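Long-range contacts in endoglucanase FnCel5A (Fervidobacterium nodosum, PDB 3RJY), which probably cuts internal beta-1,4-glucosidic bonds of cellulose, as a hyperthermophilic endoglucanase of glycoside hydrolase family 5: residues R59-W64 with N101-E106; I141-A146 with I175-N180; N209-G214 with F261-K266. All blocks are in the same frame, centred on the assembly; numbering follows the deposited sequence.

Interaction 1 (R59-W64 with N101-E106). With GLC (alpha-D-glucopyranose), chain D.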
loop_
_atom_site.group_PDB
_atom_site.type_symbol
_atom_site.label_atom_id
_atom_site.label_comp_id
_atom_site.label_asym_id
_atom_site.label_seq_id
_atom_site.Cartn_x
_atom_site.Cartn_y
_atom_site.Cartn_z
ATOM N N ARG A 59 0.544 0.085 6.720
ATOM C CA ARG A 59 0.643 0.994 5.598
ATOM C C ARG A 59 -0.485 2.030 5.742
ATOM O O ARG A 59 -1.628 1.681 5.995
ATOM C CB ARG A 59 0.588 0.234 4.264
ATOM C CG ARG A 59 0.520 1.123 3.020
ATOM C CD ARG A 59 0.663 0.293 1.762
ATOM N NE ARG A 59 0.671 1.099 0.537
ATOM C CZ ARG A 59 -0.366 1.248 -0.293
ATOM N NH1 ARG A 59 -1.532 0.678 -0.037
ATOM N NH2 ARG A 59 -0.237 1.994 -1.385
ATOM N N ILE A 60 -0.128 3.311 5.631
ATOM C CA ILE A 60 -1.080 4.386 5.862
ATOM C C ILE A 60 -1.283 5.237 4.609
ATOM O O ILE A 60 -0.508 6.171 4.356
ATOM C CB ILE A 60 -0.701 5.254 7.102
ATOM C CG1 ILE A 60 -0.493 4.359 8.341
ATOM C CG2 ILE A 60 -1.802 6.315 7.370
ATOM C CD1 ILE A 60 0.098 5.059 9.563
ATOM N N PRO A 61 -2.331 4.909 3.816
ATOM C CA PRO A 61 -2.706 5.742 2.670
ATOM C C PRO A 61 -3.073 7.168 3.134
ATOM O O PRO A 61 -3.846 7.332 4.093
ATOM C CB PRO A 61 -3.936 5.031 2.098
ATOM C CG PRO A 61 -3.885 3.602 2.661
ATOM C CD PRO A 61 -3.228 3.743 3.983
ATOM N N ILE A 62 -2.514 8.175 2.454
ATOM C CA ILE A 62 -2.767 9.581 2.769
ATOM C C ILE A 62 -3.038 10.378 1.479
ATOM O O ILE A 62 -2.237 10.346 0.541
ATOM C CB ILE A 62 -1.604 10.221 3.577
ATOM C CG1 ILE A 62 -1.308 9.403 4.849
ATOM C CG2 ILE A 62 -1.963 11.663 3.959
ATOM C CD1 ILE A 62 0.029 9.706 5.566
ATOM N N ARG A 63 -4.197 11.041 1.423
ATOM C CA ARG A 63 -4.514 11.939 0.312
ATOM C C ARG A 63 -3.998 13.339 0.632
ATOM O O ARG A 63 -4.778 14.233 0.988
ATOM C CB ARG A 63 -6.024 11.966 0.012
ATOM C CG ARG A 63 -6.372 12.682 -1.277
ATOM C CD ARG A 63 -7.869 12.991 -1.405
ATOM N NE ARG A 63 -8.710 11.810 -1.235
ATOM C CZ ARG A 63 -9.555 11.329 -2.138
ATOM N NH1 ARG A 63 -9.722 11.932 -3.319
ATOM N NH2 ARG A 63 -10.247 10.237 -1.847
ATOM N N TRP A 64 -2.680 13.527 0.505
ATOM C CA TRP A 64 -2.068 14.824 0.805
ATOM C C TRP A 64 -2.670 15.910 -0.078
ATOM O O TRP A 64 -2.819 17.068 0.346
ATOM C CB TRP A 64 -0.545 14.795 0.584
ATOM C CG TRP A 64 0.216 13.851 1.493
ATOM C CD1 TRP A 64 0.672 12.601 1.177
ATOM C CD2 TRP A 64 0.615 14.094 2.840
ATOM N NE1 TRP A 64 1.324 12.052 2.244
ATOM C CE2 TRP A 64 1.304 12.946 3.284
ATOM C CE3 TRP A 64 0.448 15.166 3.727
ATOM C CZ2 TRP A 64 1.830 12.842 4.579
ATOM C CZ3 TRP A 64 0.979 15.063 5.010
ATOM C CH2 TRP A 64 1.668 13.916 5.418
ATOM N N ASN A 101 2.231 7.073 2.492
ATOM C CA ASN A 101 2.253 7.316 1.044
ATOM C C ASN A 101 1.566 8.617 0.632
ATOM O O ASN A 101 1.172 9.412 1.495
ATOM C CB ASN A 101 1.695 6.117 0.274
ATOM C CG ASN A 101 0.179 6.021 0.328
ATOM O OD1 ASN A 101 -0.522 6.992 0.667
ATOM N ND2 ASN A 101 -0.340 4.852 -0.035
ATOM N N CYS A 102 1.498 8.849 -0.680
ATOM C CA CYS A 102 0.528 9.761 -1.274
ATOM C C CYS A 102 -0.469 8.893 -2.066
ATOM O O CYS A 102 -0.060 8.044 -2.846
ATOM C CB CYS A 102 1.217 10.802 -2.163
ATOM S SG CYS A 102 0.114 12.150 -2.690
ATOM N N HIS A 103 -1.765 9.090 -1.839
ATOM C CA HIS A 103 -2.805 8.163 -2.300
ATOM C C HIS A 103 -3.984 8.974 -2.861
ATOM O O HIS A 103 -4.372 9.991 -2.274
ATOM C CB HIS A 103 -3.281 7.370 -1.074
ATOM C CG HIS A 103 -3.747 5.970 -1.348
ATOM N ND1 HIS A 103 -5.003 5.679 -1.841
ATOM C CD2 HIS A 103 -3.160 4.774 -1.097
ATOM C CE1 HIS A 103 -5.151 4.369 -1.927
ATOM N NE2 HIS A 103 -4.049 3.795 -1.474
ATOM N N HIS A 104 -4.562 8.536 -3.974
ATOM C CA HIS A 104 -5.778 9.185 -4.537
ATOM C C HIS A 104 -5.565 10.668 -4.942
ATOM O O HIS A 104 -6.392 11.548 -4.644
ATOM C CB HIS A 104 -6.975 9.073 -3.574
ATOM C CG HIS A 104 -7.485 7.674 -3.358
ATOM N ND1 HIS A 104 -7.492 6.713 -4.345
ATOM C CD2 HIS A 104 -8.033 7.089 -2.265
ATOM C CE1 HIS A 104 -8.006 5.591 -3.865
ATOM N NE2 HIS A 104 -8.353 5.798 -2.608
ATOM N N PHE A 105 -4.443 10.939 -5.604
ATOM C CA PHE A 105 -4.157 12.267 -6.137
ATOM C C PHE A 105 -4.802 12.276 -7.526
ATOM O O PHE A 105 -4.155 11.954 -8.520
ATOM C CB PHE A 105 -2.640 12.462 -6.211
ATOM C CG PHE A 105 -2.187 13.888 -6.490
ATOM C CD1 PHE A 105 -0.840 14.224 -6.332
ATOM C CD2 PHE A 105 -3.081 14.879 -6.913
ATOM C CE1 PHE A 105 -0.393 15.513 -6.591
ATOM C CE2 PHE A 105 -2.645 16.169 -7.165
ATOM C CZ PHE A 105 -1.298 16.490 -7.006
ATOM N N GLU A 106 -6.094 12.602 -7.569
ATOM C CA GLU A 106 -6.917 12.457 -8.789
ATOM C C GLU A 106 -6.429 13.285 -9.980
ATOM O O GLU A 106 -6.477 12.817 -11.111
ATOM C CB GLU A 106 -8.379 12.773 -8.481
ATOM C CG GLU A 106 -8.967 11.881 -7.378
ATOM C CD GLU A 106 -10.367 12.288 -6.938
ATOM O OE1 GLU A 106 -10.852 13.362 -7.347
ATOM O OE2 GLU A 106 -10.992 11.526 -6.167
HETATM C C1 GLC D . -8.614 1.195 -2.325
HETATM C C2 GLC D . -8.004 -0.208 -2.512
HETATM C C3 GLC D . -8.723 -1.027 -3.574
HETATM C C4 GLC D . -10.238 -1.059 -3.386
HETATM C C5 GLC D . -10.796 0.303 -2.991
HETATM C C6 GLC D . -11.691 0.276 -1.728
HETATM O O1 GLC D . -7.643 2.232 -2.530
HETATM O O2 GLC D . -6.634 -0.124 -2.812
HETATM O O3 GLC D . -8.250 -2.343 -3.477
HETATM O O4 GLC D . -10.852 -1.405 -4.608
HETATM O O5 GLC D . -9.811 1.351 -3.095
HETATM O O6 GLC D . -11.476 -0.678 -0.690
#
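P61 lies over one face of the H103 imidazole, its CB 3.6 Å from the ring centroid and shifted toward the CD2 rim, a CH-pi contact between side chains running alongside each other. H103 CE1, at the ring edge, is 3.3 Å from O1 of the bound glucose. N101 CG sits between its backbone N and carbonyl carbon (chi1 76°), which brings OD1 to I62 N at 2.9 Å; ND2 stands over a face of the R59 guanidinium without bonding it, since both are donors, and R59 spends NE on E140 and NH1 on E260. The segments prolong neighbouring strands 57-60 and 97-101 of the TIM barrel into the loops at its sugar-binding mouth, and H103 N to I62 O (2.7 Å) ties these loops together. Packed on helices 78-93 and 112-130, W64 sends NE1 to N101 O (2.7 Å); C102 CB and SG meet its edge. The R63 chain bends at chi3 (-54°), laying one guanidinium face over H104 CB and sending NH1, in the guanidinium plane, to E106 OE2 (3.1 Å) from above the carboxylate plane. A leucine here would probably leave the E106 carboxylate without its mate and E31 O without the donor NH2.

Interaction 2 (I141-A146 with I175-N180); sequences IFNEPA and IIDVPN. With GLC (alpha-D-glucopyranose), chain C.
D177 has CG beside its backbone N and opposite the carbonyl carbon (chi1 -75°), a turn that swings the carboxylate across to the 141-146 loop and sets OD2 3.0 Å from E144 N. That bond is nearly straight (169° at the hydrogen) and reaches OD2 on its anti side, 33° out of the carboxylate plane. D177 thus holds the backbone of E144, whose CB points away from 175-180 and whose carboxylate borders the glucose of chain C; E144 OE2 is held by H203. P145 crosses D177 at about a right angle, its CD 3.6 Å from D177 CB. A water bridges the two backbones, accepting from F142 N and from D177 N and lying 2.7 Å from I175 O. A weak bond from I141 N to I175 O (3.3 Å) and the side-by-side contact of I141 CD1 with I176 CD1 (3.7 Å) join the segments where I141 also touches W154 of helix 151-166. Loop 141-146 follows strand 137-140 of the barrel and carries the Asn-Glu-Pro sequence of family 5 cellulases, consistent with E144 being the acid/base glutamate at the end of the fourth strand.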
loop_
_atom_site.group_PDB
_atom_site.type_symbol
_atom_site.label_atom_id
_atom_site.label_comp_id
_atom_site.label_asym_id
_atom_site.label_seq_id
_atom_site.Cartn_x
_atom_site.Cartn_y
_atom_site.Cartn_z
ATOM N N ILE A 141 6.184 6.877 -2.641
ATOM C CA ILE A 141 6.014 8.119 -3.427
ATOM C C ILE A 141 4.570 8.300 -3.885
ATOM O O ILE A 141 3.961 9.344 -3.642
ATOM C CB ILE A 141 7.022 8.209 -4.620
ATOM C CG1 ILE A 141 8.446 8.437 -4.086
ATOM C CG2 ILE A 141 6.613 9.312 -5.604
ATOM C CD1 ILE A 141 9.548 8.229 -5.115
ATOM N N PHE A 142 4.020 7.269 -4.516
ATOM C CA PHE A 142 2.645 7.330 -4.993
ATOM C C PHE A 142 1.997 5.971 -5.071
ATOM O O PHE A 142 2.650 4.993 -5.418
ATOM C CB PHE A 142 2.561 7.999 -6.379
ATOM C CG PHE A 142 1.146 8.292 -6.813
ATOM C CD1 PHE A 142 0.331 9.122 -6.039
ATOM C CD2 PHE A 142 0.622 7.725 -7.974
ATOM C CE1 PHE A 142 -1.006 9.396 -6.430
ATOM C CE2 PHE A 142 -0.694 7.996 -8.377
ATOM C CZ PHE A 142 -1.507 8.831 -7.605
ATOM N N ASN A 143 0.699 5.944 -4.798
ATOM C CA ASN A 143 -0.125 4.749 -4.920
ATOM C C ASN A 143 -0.697 4.551 -6.318
ATOM O O ASN A 143 -1.438 5.401 -6.825
ATOM C CB ASN A 143 -1.265 4.789 -3.898
ATOM C CG ASN A 143 -2.213 3.600 -4.015
ATOM O OD1 ASN A 143 -3.343 3.723 -4.518
ATOM N ND2 ASN A 143 -1.777 2.457 -3.531
ATOM N N GLU A 144 -0.344 3.419 -6.925
ATOM C CA GLU A 144 -0.947 2.956 -8.165
ATOM C C GLU A 144 -0.945 4.000 -9.275
ATOM O O GLU A 144 -2.006 4.564 -9.601
ATOM C CB GLU A 144 -2.363 2.432 -7.925
ATOM C CG GLU A 144 -2.407 1.117 -7.157
ATOM C CD GLU A 144 -3.815 0.548 -7.030
ATOM O OE1 GLU A 144 -4.735 1.013 -7.731
ATOM O OE2 GLU A 144 -4.000 -0.364 -6.207
ATOM N N PRO A 145 0.244 4.271 -9.851
ATOM C CA PRO A 145 0.288 5.091 -11.052
ATOM C C PRO A 145 -0.563 4.455 -12.138
ATOM O O PRO A 145 -0.600 3.218 -12.264
ATOM C CB PRO A 145 1.774 5.063 -11.438
ATOM C CG PRO A 145 2.478 4.778 -10.158
ATOM C CD PRO A 145 1.596 3.846 -9.429
ATOM N N ALA A 146 -1.261 5.289 -12.894
ATOM C CA ALA A 146 -2.214 4.819 -13.901
ATOM C C ALA A 146 -2.672 5.937 -14.843
ATOM O O ALA A 146 -2.355 7.125 -14.642
ATOM C CB ALA A 146 -3.418 4.184 -13.226
ATOM N N ILE A 175 9.484 3.391 -1.219
ATOM C CA ILE A 175 8.774 2.352 -1.948
ATOM C C ILE A 175 8.234 2.884 -3.284
ATOM O O ILE A 175 7.495 3.891 -3.316
ATOM C CB ILE A 175 7.593 1.779 -1.082
ATOM C CG1 ILE A 175 8.132 0.986 0.126
ATOM C CG2 ILE A 175 6.621 0.923 -1.935
ATOM C CD1 ILE A 175 7.160 0.921 1.308
ATOM N N ILE A 176 8.599 2.193 -4.372
ATOM C CA ILE A 176 8.199 2.565 -5.719
ATOM C C ILE A 176 7.097 1.629 -6.261
ATOM O O ILE A 176 7.321 0.433 -6.457
ATOM C CB ILE A 176 9.405 2.563 -6.703
ATOM C CG1 ILE A 176 10.667 3.198 -6.070
ATOM C CG2 ILE A 176 9.027 3.223 -8.026
ATOM C CD1 ILE A 176 10.506 4.633 -5.496
ATOM N N ASP A 177 5.925 2.190 -6.542
ATOM C CA ASP A 177 4.828 1.398 -7.087
ATOM C C ASP A 177 5.016 1.048 -8.550
ATOM O O ASP A 177 5.543 1.832 -9.344
ATOM C CB ASP A 177 3.478 2.086 -6.899
ATOM C CG ASP A 177 2.974 2.005 -5.491
ATOM O OD1 ASP A 177 3.803 2.070 -4.553
ATOM O OD2 ASP A 177 1.744 1.931 -5.327
ATOM N N VAL A 178 4.557 -0.148 -8.885
ATOM C CA VAL A 178 4.475 -0.612 -10.253
ATOM C C VAL A 178 3.403 0.258 -10.933
ATOM O O VAL A 178 2.438 0.651 -10.273
ATOM C CB VAL A 178 4.166 -2.147 -10.253
ATOM C CG1 VAL A 178 3.620 -2.622 -11.560
ATOM C CG2 VAL A 178 5.434 -2.934 -9.861
ATOM N N PRO A 179 3.595 0.610 -12.224
ATOM C CA PRO A 179 2.603 1.426 -12.918
ATOM C C PRO A 179 1.383 0.599 -13.335
ATOM O O PRO A 179 1.291 -0.573 -12.995
ATOM C CB PRO A 179 3.372 1.926 -14.140
ATOM C CG PRO A 179 4.308 0.796 -14.451
ATOM C CD PRO A 179 4.748 0.298 -13.103
ATOM N N ASN A 180 0.447 1.224 -14.045
ATOM C CA ASN A 180 -0.813 0.574 -14.452
ATOM C C ASN A 180 -1.582 -0.066 -13.286
ATOM O O ASN A 180 -1.796 -1.281 -13.253
ATOM C CB ASN A 180 -0.555 -0.430 -15.587
ATOM C CG ASN A 180 -1.160 0.012 -16.894
ATOM O OD1 ASN A 180 -0.460 0.523 -17.780
ATOM N ND2 ASN A 180 -2.484 -0.156 -17.021
HETATM C C1 GLC C . -7.761 -1.055 -10.237
HETATM C C2 GLC C . -6.444 -1.853 -10.163
HETATM C C3 GLC C . -6.275 -2.594 -8.845
HETATM C C4 GLC C . -6.499 -1.704 -7.624
HETATM C C5 GLC C . -7.687 -0.767 -7.805
HETATM C C6 GLC C . -7.366 0.721 -7.524
HETATM O O1 GLC C . -8.561 -1.446 -11.361
HETATM O O2 GLC C . -6.343 -2.752 -11.239
HETATM O O3 GLC C . -4.958 -3.066 -8.797
HETATM O O4 GLC C . -6.795 -2.514 -6.506
HETATM O O5 GLC C . -8.455 -1.078 -8.985
HETATM O O6 GLC C . -7.153 0.733 -6.116
HETATM O O HOH W 1 5.575 4.737 -5.083
#

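Interaction 3 (N209-G214 with F261-K266). With GLC (alpha-D-glucopyranose), chain D.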
loop_
_atom_site.group_PDB
_atom_site.type_symbol
_atom_site.label_atom_id
_atom_site.label_comp_id
_atom_site.label_asym_id
_atom_site.label_seq_id
_atom_site.Cartn_x
_atom_site.Cartn_y
_atom_site.Cartn_z
ATOM N N ASN A 209 -12.894 -10.153 -10.675
ATOM C CA ASN A 209 -14.312 -10.517 -10.549
ATOM C C ASN A 209 -14.629 -11.399 -9.327
ATOM O O ASN A 209 -15.796 -11.632 -9.019
ATOM C CB ASN A 209 -14.841 -11.146 -11.848
ATOM C CG ASN A 209 -14.435 -12.606 -12.022
ATOM O OD1 ASN A 209 -13.369 -13.032 -11.585
ATOM N ND2 ASN A 209 -15.292 -13.373 -12.676
ATOM N N PHE A 210 -13.591 -11.907 -8.658
ATOM C CA PHE A 210 -13.761 -12.544 -7.348
ATOM C C PHE A 210 -13.585 -11.526 -6.223
ATOM O O PHE A 210 -14.497 -11.318 -5.424
ATOM C CB PHE A 210 -12.813 -13.738 -7.129
ATOM C CG PHE A 210 -12.782 -14.213 -5.700
ATOM C CD1 PHE A 210 -13.884 -14.855 -5.145
ATOM C CD2 PHE A 210 -11.657 -13.994 -4.898
ATOM C CE1 PHE A 210 -13.872 -15.262 -3.828
ATOM C CE2 PHE A 210 -11.635 -14.400 -3.572
ATOM C CZ PHE A 210 -12.741 -15.030 -3.031
ATOM N N THR A 211 -12.418 -10.889 -6.163
ATOM C CA THR A 211 -12.097 -9.989 -5.046
ATOM C C THR A 211 -13.011 -8.770 -4.956
ATOM O O THR A 211 -13.237 -8.241 -3.868
ATOM C CB THR A 211 -10.626 -9.504 -5.057
ATOM O OG1 THR A 211 -10.363 -8.790 -6.269
ATOM C CG2 THR A 211 -9.644 -10.677 -4.915
ATOM N N HIS A 212 -13.530 -8.318 -6.092
ATOM C CA HIS A 212 -14.332 -7.098 -6.102
ATOM C C HIS A 212 -15.783 -7.317 -6.479
ATOM O O HIS A 212 -16.466 -6.374 -6.889
ATOM C CB HIS A 212 -13.685 -6.026 -6.987
ATOM C CG HIS A 212 -12.448 -5.440 -6.382
ATOM N ND1 HIS A 212 -12.411 -4.170 -5.838
ATOM C CD2 HIS A 212 -11.214 -5.968 -6.199
ATOM C CE1 HIS A 212 -11.202 -3.939 -5.356
ATOM N NE2 HIS A 212 -10.458 -5.013 -5.563
ATOM N N GLN A 213 -16.249 -8.555 -6.328
ATOM C CA GLN A 213 -17.659 -8.885 -6.563
ATOM C C GLN A 213 -18.561 -8.166 -5.568
ATOM O O GLN A 213 -18.324 -8.200 -4.352
ATOM C CB GLN A 213 -17.892 -10.399 -6.537
ATOM C CG GLN A 213 -17.686 -11.093 -5.183
ATOM C CD GLN A 213 -17.808 -12.607 -5.311
ATOM O OE1 GLN A 213 -18.905 -13.133 -5.479
ATOM N NE2 GLN A 213 -16.677 -13.307 -5.248
ATOM N N GLY A 214 -19.573 -7.489 -6.106
ATOM C CA GLY A 214 -20.533 -6.734 -5.297
ATOM C C GLY A 214 -20.062 -5.379 -4.795
ATOM O O GLY A 214 -20.782 -4.712 -4.051
ATOM N N PHE A 261 -3.598 -6.575 -0.879
ATOM C CA PHE A 261 -4.246 -7.787 -1.349
ATOM C C PHE A 261 -5.427 -8.033 -0.423
ATOM O O PHE A 261 -5.315 -7.837 0.778
ATOM C CB PHE A 261 -3.276 -8.998 -1.405
ATOM C CG PHE A 261 -2.893 -9.567 -0.040
ATOM C CD1 PHE A 261 -1.987 -8.897 0.789
ATOM C CD2 PHE A 261 -3.430 -10.779 0.397
ATOM C CE1 PHE A 261 -1.633 -9.426 2.050
ATOM C CE2 PHE A 261 -3.098 -11.303 1.647
ATOM C CZ PHE A 261 -2.196 -10.633 2.475
ATOM N N GLY A 262 -6.561 -8.429 -0.987
ATOM C CA GLY A 262 -7.760 -8.686 -0.183
ATOM C C GLY A 262 -8.945 -8.994 -1.074
ATOM O O GLY A 262 -8.941 -8.639 -2.247
ATOM N N ALA A 263 -9.948 -9.674 -0.516
ATOM C CA ALA A 263 -11.217 -9.931 -1.201
ATOM C C ALA A 263 -12.347 -9.280 -0.416
ATOM O O ALA A 263 -12.400 -9.378 0.809
ATOM C CB ALA A 263 -11.473 -11.441 -1.372
ATOM N N TYR A 264 -13.250 -8.625 -1.143
ATOM C CA TYR A 264 -14.337 -7.861 -0.528
ATOM C C TYR A 264 -15.284 -8.794 0.227
ATOM O O TYR A 264 -15.502 -9.937 -0.188
ATOM C CB TYR A 264 -15.068 -7.022 -1.589
ATOM C CG TYR A 264 -16.123 -6.058 -1.065
ATOM C CD1 TYR A 264 -15.856 -5.184 -0.004
ATOM C CD2 TYR A 264 -17.376 -5.989 -1.676
ATOM C CE1 TYR A 264 -16.834 -4.282 0.459
ATOM C CE2 TYR A 264 -18.357 -5.094 -1.239
ATOM C CZ TYR A 264 -18.087 -4.251 -0.173
ATOM O OH TYR A 264 -19.082 -3.383 0.244
ATOM N N SER A 265 -15.813 -8.301 1.346
ATOM C CA SER A 265 -16.680 -9.079 2.240
ATOM C C SER A 265 -18.003 -9.594 1.613
ATOM O O SER A 265 -18.690 -10.436 2.212
ATOM C CB SER A 265 -16.949 -8.296 3.532
ATOM O OG SER A 265 -17.480 -7.011 3.237
ATOM N N LYS A 266 -18.342 -9.104 0.421
ATOM C CA LYS A 266 -19.487 -9.620 -0.335
ATOM C C LYS A 266 -19.176 -10.882 -1.137
ATOM O O LYS A 266 -20.061 -11.453 -1.769
ATOM C CB LYS A 266 -20.103 -8.527 -1.228
ATOM C CG LYS A 266 -20.876 -7.492 -0.418
ATOM C CD LYS A 266 -21.749 -6.608 -1.279
ATOM C CE LYS A 266 -22.502 -5.592 -0.409
ATOM N NZ LYS A 266 -22.826 -4.361 -1.191
HETATM C C1 GLC D . -8.614 1.195 -2.325
HETATM C C2 GLC D . -8.004 -0.208 -2.512
HETATM C C3 GLC D . -8.723 -1.027 -3.574
HETATM C C4 GLC D . -10.238 -1.059 -3.386
HETATM C C5 GLC D . -10.796 0.303 -2.991
HETATM C C6 GLC D . -11.691 0.276 -1.728
HETATM O O1 GLC D . -7.643 2.232 -2.530
HETATM O O2 GLC D . -6.634 -0.124 -2.812
HETATM O O3 GLC D . -8.250 -2.343 -3.477
HETATM O O4 GLC D . -10.852 -1.405 -4.608
HETATM O O5 GLC D . -9.811 1.351 -3.095
HETATM O O6 GLC D . -11.476 -0.678 -0.690
HETATM O O HOH W 2 -20.309 -2.134 -2.000
HETATM O O HOH W 3 -23.860 -5.005 -3.460
#
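Y264 N donates to T211 O at 2.8 Å, the one direct hydrogen bond between the two segments; it is nearly straight (164° at the hydrogen), lies in the carbonyl plane and uses a lone pair. T211 is the last helical residue of 208-211, so its carbonyl is taken by the opposing loop just where the helix stops, while its OG1 is hydrogen-bonded to Y205 O. Within 209-214 the same turn is fastened by Q213, whose NE2 reaches back to F210 O (3.0 Å), also on an in-plane lone pair, and is shared with V226 O.

Apolar contact comes from the side chains next to that bond. F210 CE2 rests 3.7 Å from A263 CB, the methyl approaching the ring obliquely, and T211 CG2 lies near the same methyl. F210 also meets W275 and W228, which enlarge this apolar patch. Beside it, T211 CB packs 3.4 Å from G262 O.

Around Y264 the contact is edge-on. The phenol runs along the 213-214 backbone because chi1 (-173°) turns CG away from the backbone N: Q213 O approaches CD2 in the ring plane at 3.6 Å, and G214 O lies at the edge near CE2. G214 has positive phi (79°), and a CB there would press on K266 CD, which runs 3.5 Å from G214 O.

Waters join the outer ends. One accepts from K266 NZ (2.6 Å) and donates to G214 O (3.1 Å); a second is hydrogen-bonded to Y264 OH and weakly to G214 O.

On the sugar side, H212 lines the glucose pocket, its ring stacked with F208, and Y264 meets W217, another pocket residue, edge to face. The arrangement joins the loops that follow barrel strands 198-204 and 256-261, consistent with one wall of the substrate cleft at the mouth of the TIM barrel.

How the interactions relate
All three contacts lie among the loops at the sugar-binding mouth of one eight-stranded barrel. Interactions 1 and 2 are neighbours, with centres about 11 Å apart, and touch directly: C102 O lies 3.0 Å from N143 N, a probable hydrogen bond that joins the loops after strands 97-101 and 137-140. Interaction 3 stands across the sugar site, its centre about 22 Å from that of interaction 1 and about 21 Å from that of interaction 2, with nearest atoms about 8 Å away in both cases. Glucose of chain D lies between interactions 1 and 3, near H103 and H104, with H212 lining the same pocket, and is also hydrogen-bonded to E260; E144 of interaction 2 borders the glucose of chain C.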